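Local coordinates for uncharacterized protein MJ0690 (Methanocaldococcus jannaschii, PDB 3K32) that is of unknown function but is predicted to be a subunit of a tRNA methyltransferase, with a HUP-type fold and a PP-loop sequence consistent with nucleotide binding, at residues B[153-158]-B[195-200]; B[47-52]-B[165-170]; B[94-99]-B[127-132]. One frame throughout, in Å; residues are numbered along the deposited sequence.

Contact 1 (B[153-158]-B[195-200])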
ATOM      1  N   PHE B 153       9.743 -14.204   3.855  1.00 40.01           N
ATOM      2  CA  PHE B 153      10.930 -13.466   4.282  1.00 36.99           C
ATOM      3  C   PHE B 153      11.475 -13.928   5.631  1.00 37.09           C
ATOM      4  O   PHE B 153      12.684 -13.934   5.849  1.00 34.53           O
ATOM      5  CB  PHE B 153      10.646 -11.963   4.339  1.00 36.84           C
ATOM      6  CG  PHE B 153      10.759 -11.273   3.014  1.00 34.51           C
ATOM      7  CD1 PHE B 153      11.946 -10.705   2.620  1.00 44.90           C
ATOM      8  CD2 PHE B 153       9.674 -11.193   2.167  1.00 40.66           C
ATOM      9  CE1 PHE B 153      12.045 -10.066   1.404  1.00 56.39           C
ATOM     10  CE2 PHE B 153       9.768 -10.561   0.949  1.00 44.74           C
ATOM     11  CZ  PHE B 153      10.951  -9.995   0.567  1.00 53.17           C
ATOM     12  N   PHE B 154      10.588 -14.321   6.535  1.00 34.49           N
ATOM     13  CA  PHE B 154      11.002 -14.498   7.919  1.00 31.27           C
ATOM     14  C   PHE B 154      10.867 -15.901   8.472  1.00 36.02           C
ATOM     15  O   PHE B 154       9.978 -16.664   8.093  1.00 48.57           O
ATOM     16  CB  PHE B 154      10.259 -13.521   8.826  1.00 26.57           C
ATOM     17  CG  PHE B 154      10.352 -12.083   8.380  1.00 23.09           C
ATOM     18  CD1 PHE B 154      11.570 -11.426   8.358  1.00 20.13           C
ATOM     19  CD2 PHE B 154       9.209 -11.381   8.011  1.00 21.10           C
ATOM     20  CE1 PHE B 154      11.651 -10.098   7.947  1.00 28.43           C
ATOM     21  CE2 PHE B 154       9.277 -10.046   7.610  1.00 26.56           C
ATOM     22  CZ  PHE B 154      10.499  -9.402   7.572  1.00 28.08           C
ATOM     23  N   ILE B 155      11.782 -16.237   9.371  1.00 31.00           N
ATOM     24  CA  ILE B 155      11.584 -17.370  10.247  1.00 25.84           C
ATOM     25  C   ILE B 155      10.712 -16.888  11.397  1.00 29.53           C
ATOM     26  O   ILE B 155      10.972 -15.825  11.989  1.00 26.09           O
ATOM     27  CB  ILE B 155      12.909 -17.901  10.774  1.00 35.80           C
ATOM     28  CG1 ILE B 155      13.825 -18.220   9.597  1.00 37.54           C
ATOM     29  CG2 ILE B 155      12.682 -19.174  11.584  1.00 32.96           C
ATOM     30  CD1 ILE B 155      13.304 -19.347   8.755  1.00 30.73           C
ATOM     31  N   LEU B 156       9.664 -17.645  11.698  1.00 29.71           N
ATOM     32  CA  LEU B 156       8.656 -17.183  12.647  1.00 38.55           C
ATOM     33  C   LEU B 156       8.408 -18.130  13.825  1.00 44.67           C
ATOM     34  O   LEU B 156       8.649 -19.341  13.735  1.00 38.37           O
ATOM     35  CB  LEU B 156       7.345 -16.919  11.911  1.00 37.87           C
ATOM     36  CG  LEU B 156       7.435 -15.896  10.782  1.00 38.75           C
ATOM     37  CD1 LEU B 156       6.120 -15.853   9.988  1.00 31.55           C
ATOM     38  CD2 LEU B 156       7.802 -14.527  11.350  1.00 33.77           C
ATOM     39  N   GLU B 157       7.913 -17.568  14.926  1.00 44.69           N
ATOM     40  CA  GLU B 157       7.580 -18.361  16.102  1.00 52.35           C
ATOM     41  C   GLU B 157       6.532 -17.651  16.927  1.00 53.53           C
ATOM     42  O   GLU B 157       6.521 -16.430  16.967  1.00 47.07           O
ATOM     43  CB  GLU B 157       8.819 -18.576  16.954  1.00 58.98           C
ATOM     44  CG  GLU B 157       8.852 -19.911  17.644  1.00 69.28           C
ATOM     45  CD  GLU B 157      10.033 -20.035  18.575  1.00 79.67           C
ATOM     46  OE1 GLU B 157      10.686 -21.101  18.564  1.00 86.92           O
ATOM     47  OE2 GLU B 157      10.311 -19.060  19.308  1.00 80.40           O
ATOM     48  N   GLU B 158       5.666 -18.411  17.601  1.00 63.89           N
ATOM     49  CA  GLU B 158       4.597 -17.816  18.415  1.00 77.83           C
ATOM     50  C   GLU B 158       5.003 -17.477  19.870  1.00 81.51           C
ATOM     51  O   GLU B 158       5.679 -18.260  20.537  1.00 77.71           O
ATOM     52  CB  GLU B 158       3.339 -18.701  18.397  1.00 85.59           C
ATOM     53  CG  GLU B 158       3.219 -19.678  19.576  1.00 94.25           C
ATOM     54  CD  GLU B 158       2.009 -19.400  20.470  1.00 98.68           C
ATOM     55  OE1 GLU B 158       2.102 -18.511  21.346  1.00 99.19           O
ATOM     56  OE2 GLU B 158       0.968 -20.076  20.306  1.00 98.83           O
ATOM     57  N   ARG B 195       6.854 -13.966  16.738  1.00 52.38           N
ATOM     58  CA  ARG B 195       8.190 -13.387  16.773  1.00 49.08           C
ATOM     59  C   ARG B 195       8.931 -13.632  15.456  1.00 39.82           C
ATOM     60  O   ARG B 195       9.008 -14.763  14.969  1.00 38.70           O
ATOM     61  CB  ARG B 195       8.983 -13.964  17.953  1.00 44.76           C
ATOM     62  CG  ARG B 195      10.364 -13.365  18.146  1.00 54.70           C
ATOM     63  CD  ARG B 195      11.016 -13.876  19.429  1.00 66.85           C
ATOM     64  NE  ARG B 195      10.167 -13.613  20.591  1.00 85.36           N
ATOM     65  CZ  ARG B 195      10.437 -14.008  21.834  1.00 95.83           C
ATOM     66  NH1 ARG B 195      11.547 -14.692  22.091  1.00104.27           N
ATOM     67  NH2 ARG B 195       9.595 -13.718  22.824  1.00 88.96           N
ATOM     68  N   VAL B 196       9.451 -12.558  14.876  1.00 29.93           N
ATOM     69  CA  VAL B 196      10.417 -12.687  13.808  1.00 39.24           C
ATOM     70  C   VAL B 196      11.693 -13.183  14.452  1.00 39.18           C
ATOM     71  O   VAL B 196      12.342 -12.453  15.205  1.00 36.22           O
ATOM     72  CB  VAL B 196      10.706 -11.332  13.122  1.00 38.84           C
ATOM     73  CG1 VAL B 196      11.960 -11.428  12.269  1.00 27.78           C
ATOM     74  CG2 VAL B 196       9.518 -10.895  12.277  1.00 39.48           C
ATOM     75  N   VAL B 197      12.047 -14.431  14.185  1.00 39.58           N
ATOM     76  CA  VAL B 197      13.280 -14.959  14.749  1.00 48.10           C
ATOM     77  C   VAL B 197      14.466 -14.850  13.781  1.00 45.86           C
ATOM     78  O   VAL B 197      15.612 -14.730  14.201  1.00 36.87           O
ATOM     79  CB  VAL B 197      13.105 -16.388  15.291  1.00 50.27           C
ATOM     80  CG1 VAL B 197      12.337 -17.241  14.310  1.00 53.63           C
ATOM     81  CG2 VAL B 197      14.459 -17.006  15.627  1.00 55.69           C
ATOM     82  N   GLY B 198      14.191 -14.852  12.485  1.00 48.35           N
ATOM     83  CA  GLY B 198      15.264 -14.735  11.524  1.00 38.35           C
ATOM     84  C   GLY B 198      14.802 -14.430  10.129  1.00 38.91           C
ATOM     85  O   GLY B 198      13.600 -14.281   9.869  1.00 44.71           O
ATOM     86  N   LEU B 199      15.774 -14.342   9.230  1.00 29.15           N
ATOM     87  CA  LEU B 199      15.515 -14.069   7.816  1.00 29.70           C
ATOM     88  C   LEU B 199      15.651 -15.315   6.962  1.00 32.77           C
ATOM     89  O   LEU B 199      16.600 -16.074   7.122  1.00 35.91           O
ATOM     90  CB  LEU B 199      16.509 -13.054   7.307  1.00 19.39           C
ATOM     91  CG  LEU B 199      16.272 -11.659   7.837  1.00 32.98           C
ATOM     92  CD1 LEU B 199      17.500 -10.799   7.593  1.00 31.53           C
ATOM     93  CD2 LEU B 199      15.046 -11.097   7.131  1.00 40.16           C
ATOM     94  N   LYS B 200      14.720 -15.515   6.036  1.00 36.00           N
ATOM     95  CA  LYS B 200      14.820 -16.660   5.133  1.00 39.37           C
ATOM     96  C   LYS B 200      15.703 -16.380   3.930  1.00 43.46           C
ATOM     97  O   LYS B 200      16.057 -17.300   3.202  1.00 51.43           O
ATOM     98  CB  LYS B 200      13.443 -17.147   4.709  1.00 32.66           C
ATOM     99  CG  LYS B 200      12.722 -17.794   5.873  1.00 41.54           C
ATOM    100  CD  LYS B 200      11.246 -17.968   5.633  1.00 42.49           C
ATOM    101  CE  LYS B 200      10.900 -19.408   5.394  1.00 32.62           C
ATOM    102  NZ  LYS B 200       9.542 -19.687   5.939  1.00 38.41           N
TER
HETATM  103  O   HOH W   1       7.650 -19.055   8.120  1.00 35.85           O
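K200 lies across strand 154-159 and meets I155 and the backbone of the two phenylalanines. Its N donates to F153 O almost straight, at 177°. CB sits 3.5 Å from F153 O. With CG anti to the carbonyl carbon (chi1 -70°), the chain leans over the other strand, and CG comes 3.3 Å from I155 CD1. CD rests against F154 O. From there the chain bends, and NZ hydrogen-bonds to S151 O. NZ also binds a water, 3.0 Å away, that reaches weakly to F154 O.

The two strands pair antiparallel, with a classic beta bulge. V197 and G198 both face I155. V197 N gives I155 O the shorter bond, 2.8 Å, while G198 N adds a weak one. V197 CG1 then lies 3.4 Å from I155 CG2. Past the bulge, E157 and R195 form a hydrogen-bonded pair.

On the other face of the sheet, the F154 ring is sandwiched. F153 CB lies over its centre, and V196 CG2 meets the opposite face, offset toward the rim. L199 CD2 comes obliquely to F154 CE1 at 3.6 Å.

The ring continues onto S20 and L21 of helix 17-28, whose first turn carries the end of the PP-loop sequence. F153 packs on V24 and K28 of that helix and on L29 of the second subunit. The strand pair thus lies against helix 17-28, at the edge of the chain near the second subunit.

Contact 2 (B[47-52]-B[165-170])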
ATOM      1  N   LYS B  47      11.657  -3.247  24.141  1.00 46.90           N
ATOM      2  CA  LYS B  47      12.745  -4.212  24.044  1.00 49.44           C
ATOM      3  C   LYS B  47      12.616  -5.136  22.810  1.00 40.77           C
ATOM      4  O   LYS B  47      13.592  -5.379  22.104  1.00 36.52           O
ATOM      5  CB  LYS B  47      12.905  -4.973  25.370  1.00 40.54           C
ATOM      6  CG  LYS B  47      12.708  -6.471  25.288  1.00 51.96           C
ATOM      7  CD  LYS B  47      14.041  -7.193  25.155  1.00 63.18           C
ATOM      8  CE  LYS B  47      14.944  -6.947  26.363  1.00 70.78           C
ATOM      9  NZ  LYS B  47      16.306  -7.533  26.187  1.00 68.89           N
ATOM     10  N   LEU B  48      11.409  -5.611  22.533  1.00 36.92           N
ATOM     11  CA  LEU B  48      11.181  -6.519  21.409  1.00 43.15           C
ATOM     12  C   LEU B  48      11.598  -5.901  20.061  1.00 40.86           C
ATOM     13  O   LEU B  48      12.345  -6.497  19.277  1.00 33.05           O
ATOM     14  CB  LEU B  48       9.706  -6.942  21.377  1.00 43.74           C
ATOM     15  CG  LEU B  48       9.250  -8.130  20.508  1.00 52.34           C
ATOM     16  CD1 LEU B  48       8.487  -7.664  19.265  1.00 56.93           C
ATOM     17  CD2 LEU B  48      10.409  -9.050  20.133  1.00 38.87           C
ATOM     18  N   ALA B  49      11.101  -4.700  19.802  1.00 36.12           N
ATOM     19  CA  ALA B  49      11.396  -4.011  18.564  1.00 29.41           C
ATOM     20  C   ALA B  49      12.909  -3.876  18.366  1.00 29.45           C
ATOM     21  O   ALA B  49      13.410  -3.982  17.242  1.00 29.38           O
ATOM     22  CB  ALA B  49      10.721  -2.655  18.554  1.00 22.04           C
ATOM     23  N   GLU B  50      13.626  -3.650  19.464  1.00 29.89           N
ATOM     24  CA  GLU B  50      15.085  -3.508  19.435  1.00 36.32           C
ATOM     25  C   GLU B  50      15.777  -4.743  18.891  1.00 32.38           C
ATOM     26  O   GLU B  50      16.525  -4.671  17.909  1.00 34.03           O
ATOM     27  CB  GLU B  50      15.640  -3.200  20.826  1.00 38.17           C
ATOM     28  CG  GLU B  50      15.866  -1.728  21.082  1.00 51.17           C
ATOM     29  CD  GLU B  50      16.763  -1.466  22.290  1.00 54.75           C
ATOM     30  OE1 GLU B  50      16.331  -1.765  23.429  1.00 54.35           O
ATOM     31  OE2 GLU B  50      17.893  -0.949  22.091  1.00 45.63           O
ATOM     32  N   GLU B  51      15.528  -5.870  19.547  1.00 27.88           N
ATOM     33  CA  GLU B  51      16.079  -7.145  19.126  1.00 37.71           C
ATOM     34  C   GLU B  51      15.773  -7.404  17.650  1.00 41.18           C
ATOM     35  O   GLU B  51      16.640  -7.847  16.897  1.00 48.83           O
ATOM     36  CB  GLU B  51      15.515  -8.270  19.997  1.00 43.65           C
ATOM     37  CG  GLU B  51      15.741  -8.063  21.491  1.00 56.33           C
ATOM     38  CD  GLU B  51      15.017  -9.095  22.357  1.00 72.32           C
ATOM     39  OE1 GLU B  51      14.207  -9.882  21.813  1.00 77.59           O
ATOM     40  OE2 GLU B  51      15.261  -9.120  23.585  1.00 72.09           O
ATOM     41  N   THR B  52      14.543  -7.108  17.236  1.00 32.41           N
ATOM     42  CA  THR B  52      14.133  -7.368  15.866  1.00 32.56           C
ATOM     43  C   THR B  52      14.877  -6.530  14.835  1.00 32.16           C
ATOM     44  O   THR B  52      15.218  -7.037  13.765  1.00 29.28           O
ATOM     45  CB  THR B  52      12.635  -7.194  15.664  1.00 27.58           C
ATOM     46  OG1 THR B  52      11.934  -8.003  16.610  1.00 29.69           O
ATOM     47  CG2 THR B  52      12.261  -7.627  14.256  1.00 19.61           C
ATOM     48  N   LEU B 165       6.563  -8.736  26.000  1.00 83.49           N
ATOM     49  CA  LEU B 165       5.784  -7.527  25.807  1.00 75.58           C
ATOM     50  C   LEU B 165       5.938  -7.061  24.360  1.00 76.97           C
ATOM     51  O   LEU B 165       7.059  -6.853  23.884  1.00 74.64           O
ATOM     52  CB  LEU B 165       6.283  -6.429  26.757  1.00 70.20           C
ATOM     53  CG  LEU B 165       6.140  -6.506  28.289  1.00 63.03           C
ATOM     54  CD1 LEU B 165       4.853  -5.831  28.763  1.00 51.73           C
ATOM     55  CD2 LEU B 165       6.265  -7.933  28.855  1.00 65.42           C
ATOM     56  N   SER B 166       4.818  -6.909  23.657  1.00 73.85           N
ATOM     57  CA  SER B 166       4.844  -6.362  22.301  1.00 68.22           C
ATOM     58  C   SER B 166       5.297  -4.899  22.348  1.00 58.03           C
ATOM     59  O   SER B 166       5.244  -4.266  23.404  1.00 53.43           O
ATOM     60  CB  SER B 166       3.476  -6.489  21.637  1.00 66.99           C
ATOM     61  OG  SER B 166       3.547  -6.097  20.282  1.00 69.52           O
ATOM     62  N   SER B 167       5.755  -4.363  21.218  1.00 48.11           N
ATOM     63  CA  SER B 167       6.379  -3.038  21.230  1.00 41.31           C
ATOM     64  C   SER B 167       5.522  -1.917  20.641  1.00 45.18           C
ATOM     65  O   SER B 167       6.036  -0.850  20.317  1.00 51.61           O
ATOM     66  CB  SER B 167       7.772  -3.055  20.576  1.00 36.22           C
ATOM     67  OG  SER B 167       8.755  -3.649  21.411  1.00 34.14           O
ATOM     68  N   ASP B 168       4.220  -2.152  20.508  1.00 40.22           N
ATOM     69  CA  ASP B 168       3.303  -1.066  20.168  1.00 45.73           C
ATOM     70  C   ASP B 168       2.708  -0.437  21.436  1.00 40.45           C
ATOM     71  O   ASP B 168       2.998  -0.877  22.553  1.00 52.63           O
ATOM     72  CB  ASP B 168       2.193  -1.578  19.255  1.00 48.58           C
ATOM     73  CG  ASP B 168       1.665  -2.922  19.700  1.00 59.16           C
ATOM     74  OD1 ASP B 168       0.864  -2.961  20.665  1.00 53.76           O
ATOM     75  OD2 ASP B 168       2.077  -3.941  19.099  1.00 67.39           O
ATOM     76  N   TYR B 169       1.864   0.573  21.246  1.00 29.21           N
ATOM     77  CA  TYR B 169       1.278   1.351  22.338  1.00 36.00           C
ATOM     78  C   TYR B 169       0.554   0.515  23.402  1.00 41.23           C
ATOM     79  O   TYR B 169       0.518   0.871  24.588  1.00 37.73           O
ATOM     80  CB  TYR B 169       0.294   2.369  21.778  1.00 27.81           C
ATOM     81  CG  TYR B 169       0.775   3.093  20.555  1.00 28.35           C
ATOM     82  CD1 TYR B 169       2.018   3.718  20.521  1.00 27.68           C
ATOM     83  CD2 TYR B 169      -0.028   3.178  19.435  1.00 34.84           C
ATOM     84  CE1 TYR B 169       2.440   4.400  19.387  1.00 31.51           C
ATOM     85  CE2 TYR B 169       0.377   3.862  18.307  1.00 26.84           C
ATOM     86  CZ  TYR B 169       1.600   4.463  18.279  1.00 29.49           C
ATOM     87  OH  TYR B 169       1.970   5.112  17.130  1.00 30.16           O
ATOM     88  N   GLU B 170      -0.038  -0.583  22.956  1.00 36.28           N
ATOM     89  CA  GLU B 170      -0.760  -1.493  23.828  1.00 44.40           C
ATOM     90  C   GLU B 170      -0.132  -1.661  25.227  1.00 42.80           C
ATOM     91  O   GLU B 170      -0.693  -1.211  26.221  1.00 40.11           O
ATOM     92  CB  GLU B 170      -0.889  -2.843  23.126  1.00 52.44           C
ATOM     93  CG  GLU B 170      -2.262  -3.457  23.223  1.00 57.27           C
ATOM     94  CD  GLU B 170      -2.606  -4.318  22.022  1.00 57.65           C
ATOM     95  OE1 GLU B 170      -3.122  -3.769  21.015  1.00 43.71           O
ATOM     96  OE2 GLU B 170      -2.370  -5.546  22.091  1.00 64.83           O
TER
HETATM   97  O   HOH W   2       9.218  -5.469  24.424  1.00 28.70           O
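S167 points its side chain at A49, in the first turn of helix 47-56. This helix links strands 32-39 and 59-64, a beta-alpha-beta unit of the parallel HUP-type sheet. S167 OG is anti to its carbonyl carbon (chi1 -75°), which swings the hydroxyl to the helix end. There it accepts from A49 N at 3.0 Å, with an N-H...O angle of 159°. The hydroxyl also hydrogen-bonds to S45 O, just before the helix, so it both receives from the helix and gives to the turn leading in.

The methyl of A49 faces S167 CB at 3.6 Å. L48 presents its CB to S167 OG from the neighbouring position, at 3.4 Å. With an alanine here in place of S167 the hydroxyl is gone, and A49 N and S45 O would probably be left without this partner in a buried setting.

Behind S167 a second helix begins. D168 is its N-cap, with OD1 taking a weak bond from E170 N. S166 OG donates to D168 OD2 from above the carboxylate plane, which helps to fix the rotation of that group.

One water completes the join: L48 N donates to it at 2.9 Å, and it donates to L165 O at 2.6 Å.

Contact 3 (B[94-99]-B[127-132])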
ATOM      1  N   VAL B  94       1.183  10.766  17.836  1.00 19.57           N
ATOM      2  CA  VAL B  94       2.556  10.451  17.490  1.00 32.12           C
ATOM      3  C   VAL B  94       2.952  11.031  16.112  1.00 32.51           C
ATOM      4  O   VAL B  94       3.966  11.715  15.983  1.00 34.21           O
ATOM      5  CB  VAL B  94       2.815   8.947  17.589  1.00 36.03           C
ATOM      6  CG1 VAL B  94       4.143   8.590  16.942  1.00 27.92           C
ATOM      7  CG2 VAL B  94       2.762   8.509  19.068  1.00 28.71           C
ATOM      8  N   LEU B  95       2.143  10.803  15.086  1.00 35.37           N
ATOM      9  CA  LEU B  95       2.470  11.362  13.771  1.00 32.45           C
ATOM     10  C   LEU B  95       2.666  12.897  13.736  1.00 26.42           C
ATOM     11  O   LEU B  95       3.640  13.384  13.150  1.00 22.02           O
ATOM     12  CB  LEU B  95       1.485  10.872  12.702  1.00 35.24           C
ATOM     13  CG  LEU B  95       1.678   9.392  12.312  1.00 30.67           C
ATOM     14  CD1 LEU B  95       0.555   8.871  11.417  1.00 33.11           C
ATOM     15  CD2 LEU B  95       3.002   9.179  11.631  1.00 12.60           C
ATOM     16  N   GLU B  96       1.768  13.653  14.372  1.00 29.99           N
ATOM     17  CA  GLU B  96       1.894  15.122  14.422  1.00 33.36           C
ATOM     18  C   GLU B  96       3.218  15.551  15.025  1.00 38.21           C
ATOM     19  O   GLU B  96       3.883  16.452  14.509  1.00 45.27           O
ATOM     20  CB  GLU B  96       0.790  15.775  15.258  1.00 20.82           C
ATOM     21  CG  GLU B  96      -0.592  15.655  14.703  1.00 30.35           C
ATOM     22  CD  GLU B  96      -0.800  16.470  13.449  1.00 36.22           C
ATOM     23  OE1 GLU B  96      -0.373  17.640  13.410  1.00 32.51           O
ATOM     24  OE2 GLU B  96      -1.407  15.933  12.502  1.00 46.90           O
ATOM     25  N   ILE B  97       3.574  14.924  16.142  1.00 32.52           N
ATOM     26  CA  ILE B  97       4.819  15.230  16.834  1.00 31.73           C
ATOM     27  C   ILE B  97       6.028  14.861  15.983  1.00 21.91           C
ATOM     28  O   ILE B  97       6.938  15.659  15.807  1.00 29.02           O
ATOM     29  CB  ILE B  97       4.906  14.495  18.190  1.00 32.98           C
ATOM     30  CG1 ILE B  97       3.785  14.961  19.133  1.00 32.26           C
ATOM     31  CG2 ILE B  97       6.269  14.715  18.827  1.00 21.05           C
ATOM     32  CD1 ILE B  97       3.764  14.232  20.472  1.00 26.72           C
ATOM     33  N   LEU B  98       6.032  13.645  15.459  1.00 18.50           N
ATOM     34  CA  LEU B  98       7.164  13.169  14.679  1.00 26.60           C
ATOM     35  C   LEU B  98       7.308  13.931  13.370  1.00 25.58           C
ATOM     36  O   LEU B  98       8.410  14.100  12.861  1.00 37.26           O
ATOM     37  CB  LEU B  98       7.048  11.663  14.432  1.00 35.31           C
ATOM     38  CG  LEU B  98       7.507  10.777  15.599  1.00 40.86           C
ATOM     39  CD1 LEU B  98       8.931  11.080  15.935  1.00 43.36           C
ATOM     40  CD2 LEU B  98       6.668  11.019  16.835  1.00 51.83           C
ATOM     41  N   ALA B  99       6.193  14.419  12.843  1.00 32.22           N
ATOM     42  CA  ALA B  99       6.214  15.185  11.595  1.00 37.68           C
ATOM     43  C   ALA B  99       6.920  16.543  11.690  1.00 29.29           C
ATOM     44  O   ALA B  99       7.145  17.192  10.683  1.00 36.76           O
ATOM     45  CB  ALA B  99       4.803  15.354  11.046  1.00 37.30           C
ATOM     46  N   GLU B 127       0.389  16.009   5.392  1.00 22.79           N
ATOM     47  CA  GLU B 127       1.493  16.272   4.478  1.00 29.80           C
ATOM     48  C   GLU B 127       1.636  17.750   4.107  1.00 32.79           C
ATOM     49  O   GLU B 127       2.743  18.258   3.938  1.00 31.62           O
ATOM     50  CB  GLU B 127       1.344  15.449   3.210  1.00 19.45           C
ATOM     51  CG  GLU B 127       1.390  13.971   3.428  1.00 19.96           C
ATOM     52  CD  GLU B 127       1.743  13.263   2.146  1.00 35.74           C
ATOM     53  OE1 GLU B 127       1.612  13.908   1.091  1.00 48.03           O
ATOM     54  OE2 GLU B 127       2.167  12.087   2.177  1.00 39.05           O
HETATM   55  N   MSE B 128       0.516  18.440   3.968  1.00 32.98           N
HETATM   56  CA  MSE B 128       0.567  19.831   3.565  1.00 27.83           C
HETATM   57  C   MSE B 128       0.926  20.762   4.719  1.00 30.25           C
HETATM   58  O   MSE B 128       1.621  21.758   4.523  1.00 37.23           O
HETATM   59  CB  MSE B 128      -0.749  20.263   2.921  1.00 28.39           C
HETATM   60  CG  MSE B 128      -0.810  21.765   2.667  1.00 42.93           C
HETATM   61 SE   MSE B 128      -2.498  22.330   1.911  0.60132.18          SE
HETATM   62  CE  MSE B 128      -2.506  21.155   0.342  1.00 68.57           C
ATOM     63  N   ARG B 129       0.452  20.434   5.917  1.00 27.55           N
ATOM     64  CA  ARG B 129       0.682  21.273   7.082  1.00 28.48           C
ATOM     65  C   ARG B 129       2.113  21.139   7.566  1.00 34.76           C
ATOM     66  O   ARG B 129       2.705  22.092   8.075  1.00 38.23           O
ATOM     67  CB  ARG B 129      -0.273  20.906   8.215  1.00 27.66           C
ATOM     68  CG  ARG B 129      -1.707  21.403   8.022  1.00 29.77           C
ATOM     69  CD  ARG B 129      -2.582  21.094   9.241  1.00 21.94           C
ATOM     70  NE  ARG B 129      -2.692  19.659   9.486  1.00 32.23           N
ATOM     71  CZ  ARG B 129      -2.096  19.020  10.490  1.00 34.39           C
ATOM     72  NH1 ARG B 129      -1.352  19.686  11.360  1.00 33.38           N
ATOM     73  NH2 ARG B 129      -2.241  17.714  10.627  1.00 31.84           N
ATOM     74  N   LYS B 130       2.669  19.949   7.414  1.00 22.74           N
ATOM     75  CA  LYS B 130       3.978  19.673   7.983  1.00 26.48           C
ATOM     76  C   LYS B 130       5.033  19.625   6.896  1.00 25.94           C
ATOM     77  O   LYS B 130       6.215  19.481   7.180  1.00 29.66           O
ATOM     78  CB  LYS B 130       3.948  18.347   8.738  1.00 29.52           C
ATOM     79  CG  LYS B 130       2.881  18.289   9.807  1.00 23.51           C
ATOM     80  CD  LYS B 130       3.267  19.075  11.029  1.00 25.15           C
ATOM     81  CE  LYS B 130       2.324  18.764  12.202  1.00 32.30           C
ATOM     82  NZ  LYS B 130       2.643  19.558  13.421  1.00 33.24           N
ATOM     83  N   ASN B 131       4.597  19.770   5.651  1.00 21.48           N
ATOM     84  CA  ASN B 131       5.491  19.651   4.511  1.00 26.71           C
ATOM     85  C   ASN B 131       6.269  18.367   4.568  1.00 27.71           C
ATOM     86  O   ASN B 131       7.493  18.367   4.576  1.00 29.12           O
ATOM     87  CB  ASN B 131       6.474  20.804   4.449  1.00 29.54           C
ATOM     88  CG  ASN B 131       7.336  20.726   3.233  1.00 24.23           C
ATOM     89  OD1 ASN B 131       6.934  20.159   2.236  1.00 31.23           O
ATOM     90  ND2 ASN B 131       8.530  21.266   3.312  1.00 24.88           N
ATOM     91  N   ILE B 132       5.539  17.267   4.592  1.00 33.53           N
ATOM     92  CA  ILE B 132       6.122  15.979   4.886  1.00 29.66           C
ATOM     93  C   ILE B 132       5.588  14.895   3.947  1.00 25.58           C
ATOM     94  O   ILE B 132       4.522  15.056   3.326  1.00 26.44           O
ATOM     95  CB  ILE B 132       5.837  15.650   6.365  1.00 29.31           C
ATOM     96  CG1 ILE B 132       7.119  15.744   7.181  1.00 36.12           C
ATOM     97  CG2 ILE B 132       5.131  14.326   6.537  1.00 13.30           C
ATOM     98  CD1 ILE B 132       6.961  15.102   8.508  1.00 51.49           C
TER
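R129 holds the E96 carboxylate end-on with two nitrogens, and K130 shares one of the same oxygens. The carboxylate and guanidinium planes are nearly coplanar, 16° apart. R129 NH2 donates to E96 OE2 at 2.7 Å, and R129 NH1 donates to E96 OE1 at 3.1 Å. Each oxygen uses its syn lone pair, the side facing its fellow oxygen. The acceptors sit in the guanidinium plane, so the two groups fix each other's rotation. E96 reaches this place by a bend at chi2 (-69°). R129 NE is also held, by S125 OG.

K130 comes across E96 at about a right angle. Its NZ forms a salt bridge to E96 OE1 at 3.6 Å and a second one to D100. Lower down the same chain, K130 CG lies 3.7 Å from the A99 methyl. I132 CD1 closes on that methyl from another side, at 3.3 Å. A99 and I132 both continue onto L105 of the parallel sheet, so the ends of helices 84-98 and 120-130 meet over strand 104-106. Nearby, E127 makes a salt bridge to R111 of the second subunit.

Charge thus lies at the outer rim and carbon inside. With two cations around one carboxylate, E96 is likely to stay ionised. The paired, flat geometry implies a join that depends on direction as well as charge.

From the N terminus, the chain passes helix 17-28 and opens contact 2 at 47-52. Contact 3 then opens at 94-99 and closes at 127-132, wholly within the span of contact 2. It ties two helix ends to the sheet across strand 104-106. Contact 1 opens at 153-158, before contact 2 closes at 165-170, and itself closes at 195-200, so contacts 1 and 2 cross. Contact 2 brings the loop leading into helix 169-180 back to the start of helix 47-56. Two touches connect the contacts: V196 packs on T52, and Y169 on V94. Contacts 1 and 3 lie about 32 Å apart, centre to centre, on opposite sides of the chain's centre.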